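Local coordinates for Serine/threonine-protein kinase Tel1 (Chaetomium thermophilum, PDB 6SKY), which probably phosphorylates serine and threonine residues followed by glutamine in response to DNA damage, as an ATP-dependent checkpoint kinase of the ATM subfamily, at residues L2438-T2443 and R2486-D2491. Residues are numbered along the deposited sequence; the frame is centred on the assembly and turned at random.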
loop_
_atom_site.group_PDB
_atom_site.type_symbol
_atom_site.label_atom_id
_atom_site.label_comp_id
_atom_site.label_asym_id
_atom_site.label_seq_id
_atom_site.Cartn_x
_atom_site.Cartn_y
_atom_site.Cartn_z
ATOM N N LEU A 2438 26.985 -39.620 -4.773
ATOM C CA LEU A 2438 27.134 -41.063 -4.720
ATOM C C LEU A 2438 28.508 -41.436 -4.199
ATOM O O LEU A 2438 29.516 -40.856 -4.599
ATOM C CB LEU A 2438 26.933 -41.670 -6.100
ATOM C CG LEU A 2438 25.523 -41.656 -6.654
ATOM C CD1 LEU A 2438 25.516 -42.238 -8.032
ATOM C CD2 LEU A 2438 24.640 -42.454 -5.749
ATOM N N GLN A 2439 28.539 -42.410 -3.295
ATOM C CA GLN A 2439 29.776 -42.977 -2.790
ATOM C C GLN A 2439 29.491 -44.394 -2.335
ATOM O O GLN A 2439 28.342 -44.772 -2.113
ATOM C CB GLN A 2439 30.355 -42.148 -1.649
ATOM C CG GLN A 2439 31.207 -41.007 -2.122
ATOM C CD GLN A 2439 31.684 -40.150 -1.001
ATOM O OE1 GLN A 2439 31.398 -40.421 0.161
ATOM N NE2 GLN A 2439 32.419 -39.103 -1.331
ATOM N N ASP A 2440 30.541 -45.185 -2.213
ATOM C CA ASP A 2440 30.408 -46.558 -1.742
ATOM C C ASP A 2440 30.950 -46.595 -0.316
ATOM O O ASP A 2440 32.141 -46.800 -0.089
ATOM C CB ASP A 2440 31.126 -47.531 -2.655
ATOM C CG ASP A 2440 32.476 -47.035 -3.072
ATOM O OD1 ASP A 2440 32.683 -45.807 -3.048
ATOM O OD2 ASP A 2440 33.331 -47.869 -3.426
ATOM N N HIS A 2441 30.054 -46.384 0.645
ATOM C CA HIS A 2441 30.431 -46.293 2.041
ATOM C C HIS A 2441 29.679 -47.245 2.952
ATOM O O HIS A 2441 30.027 -47.329 4.134
ATOM C CB HIS A 2441 30.231 -44.862 2.555
ATOM C CG HIS A 2441 31.342 -43.935 2.188
ATOM N ND1 HIS A 2441 32.464 -44.355 1.510
ATOM C CD2 HIS A 2441 31.509 -42.611 2.409
ATOM C CE1 HIS A 2441 33.275 -43.329 1.328
ATOM N NE2 HIS A 2441 32.719 -42.259 1.863
ATOM N N ASN A 2442 28.670 -47.952 2.455
ATOM C CA ASN A 2442 27.875 -48.909 3.215
ATOM C C ASN A 2442 27.054 -48.258 4.321
ATOM O O ASN A 2442 26.495 -48.967 5.164
ATOM C CB ASN A 2442 28.742 -50.020 3.814
ATOM C CG ASN A 2442 28.037 -51.347 3.847
ATOM O OD1 ASN A 2442 27.293 -51.685 2.930
ATOM N ND2 ASN A 2442 28.257 -52.109 4.907
ATOM N N THR A 2443 26.964 -46.933 4.344
ATOM C CA THR A 2443 26.085 -46.251 5.275
ATOM C C THR A 2443 24.634 -46.434 4.845
ATOM O O THR A 2443 24.342 -46.941 3.763
ATOM C CB THR A 2443 26.431 -44.768 5.340
ATOM O OG1 THR A 2443 27.816 -44.594 5.037
ATOM C CG2 THR A 2443 26.165 -44.225 6.726
ATOM N N ARG A 2486 32.980 -41.951 -5.854
ATOM C CA ARG A 2486 31.867 -41.646 -6.740
ATOM C C ARG A 2486 31.928 -42.485 -8.003
ATOM O O ARG A 2486 30.909 -43.027 -8.447
ATOM C CB ARG A 2486 31.873 -40.160 -7.081
ATOM C CG ARG A 2486 30.689 -39.714 -7.889
ATOM C CD ARG A 2486 30.847 -38.298 -8.378
ATOM N NE ARG A 2486 31.044 -37.358 -7.285
ATOM C CZ ARG A 2486 32.147 -36.647 -7.104
ATOM N NH1 ARG A 2486 33.157 -36.761 -7.948
ATOM N NH2 ARG A 2486 32.238 -35.815 -6.083
ATOM N N GLN A 2487 33.118 -42.608 -8.597
ATOM C CA GLN A 2487 33.265 -43.421 -9.796
ATOM C C GLN A 2487 32.938 -44.881 -9.519
ATOM O O GLN A 2487 32.282 -45.539 -10.332
ATOM C CB GLN A 2487 34.680 -43.271 -10.350
ATOM C CG GLN A 2487 35.378 -44.570 -10.701
ATOM C CD GLN A 2487 34.926 -45.145 -12.016
ATOM O OE1 GLN A 2487 34.413 -46.258 -12.075
ATOM N NE2 GLN A 2487 35.130 -44.394 -13.086
ATOM N N ARG A 2488 33.346 -45.396 -8.358
ATOM C CA ARG A 2488 33.068 -46.792 -8.040
ATOM C C ARG A 2488 31.579 -47.035 -7.838
ATOM O O ARG A 2488 31.033 -48.038 -8.319
ATOM C CB ARG A 2488 33.850 -47.204 -6.802
ATOM C CG ARG A 2488 35.329 -47.370 -7.047
ATOM C CD ARG A 2488 36.023 -47.944 -5.832
ATOM N NE ARG A 2488 35.970 -47.032 -4.696
ATOM C CZ ARG A 2488 36.326 -47.361 -3.462
ATOM N NH1 ARG A 2488 36.755 -48.586 -3.203
ATOM N NH2 ARG A 2488 36.244 -46.470 -2.485
ATOM N N ALA A 2489 30.903 -46.131 -7.130
ATOM C CA ALA A 2489 29.472 -46.297 -6.901
ATOM C C ALA A 2489 28.691 -46.212 -8.202
ATOM O O ALA A 2489 27.787 -47.022 -8.450
ATOM C CB ALA A 2489 28.975 -45.253 -5.913
ATOM N N THR A 2490 29.020 -45.240 -9.050
ATOM C CA THR A 2490 28.327 -45.151 -10.325
ATOM C C THR A 2490 28.625 -46.357 -11.203
ATOM O O THR A 2490 27.757 -46.793 -11.961
ATOM C CB THR A 2490 28.699 -43.858 -11.034
ATOM O OG1 THR A 2490 28.777 -42.804 -10.074
ATOM C CG2 THR A 2490 27.643 -43.499 -12.032
ATOM N N ASP A 2491 29.819 -46.938 -11.085
ATOM C CA ASP A 2491 30.120 -48.148 -11.839
ATOM C C ASP A 2491 29.270 -49.319 -11.369
ATOM O O ASP A 2491 28.807 -50.121 -12.186
ATOM C CB ASP A 2491 31.600 -48.481 -11.717
ATOM C CG ASP A 2491 32.246 -48.750 -13.053
ATOM O OD1 ASP A 2491 31.513 -48.892 -14.049
ATOM O OD2 ASP A 2491 33.492 -48.811 -13.109
#
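Two torsions help bring Asp-2440 and Arg-2488 together: at the aspartate, CG sits between the backbone N and the carbonyl carbon (chi1 43°), while the arginine chain bends at chi3 (-65°) and folds its guanidinium back to the carboxylate. The result illustrates how a salt bridge can form without a hydrogen bond. OD2 of Asp-2440 lies over the centre of the guanidinium face, 3.0 Å from Arg-2488 NE, and the two flat groups stand 84° apart. The oxygen stands above the plane in which the N-H bonds lie, so the attraction is electrostatic and not a directed hydrogen bond; Lys-2492, one turn further along helix 2483-2497, adds a weak, long ion pair to the same oxygen.

Beside this charge pair the loop rests on the helix through apolar atoms. Ala-2489 CB lies against the backbone of Gln-2439, 3.7 Å from its C, and 4.1 Å from Leu-2438 CB. The leucine reaches on between the helices, with CD1 near Thr-2490 OG1 and further contacts to Leu-2449, Ile-2450 and Ile-2493. Its carbonyl O receives a CA-H...O contact from Arg-2486 CA at 3.3 Å, and the NE of the same arginine hydrogen-bonds to the O of Ser-2436, just before the loop segment.

Replacing Asp-2440 with an alanine would probably leave the Arg-2488 guanidinium without its counter-charge and freer to swing away from the loop. Thus the loop leading into helix 2444-2459 is joined to helix 2483-2497, away from the nucleotide site, by buried apolar contacts and an outer charge pair whose attraction, lacking a directed hydrogen bond, probably tolerates some rotation of the guanidinium.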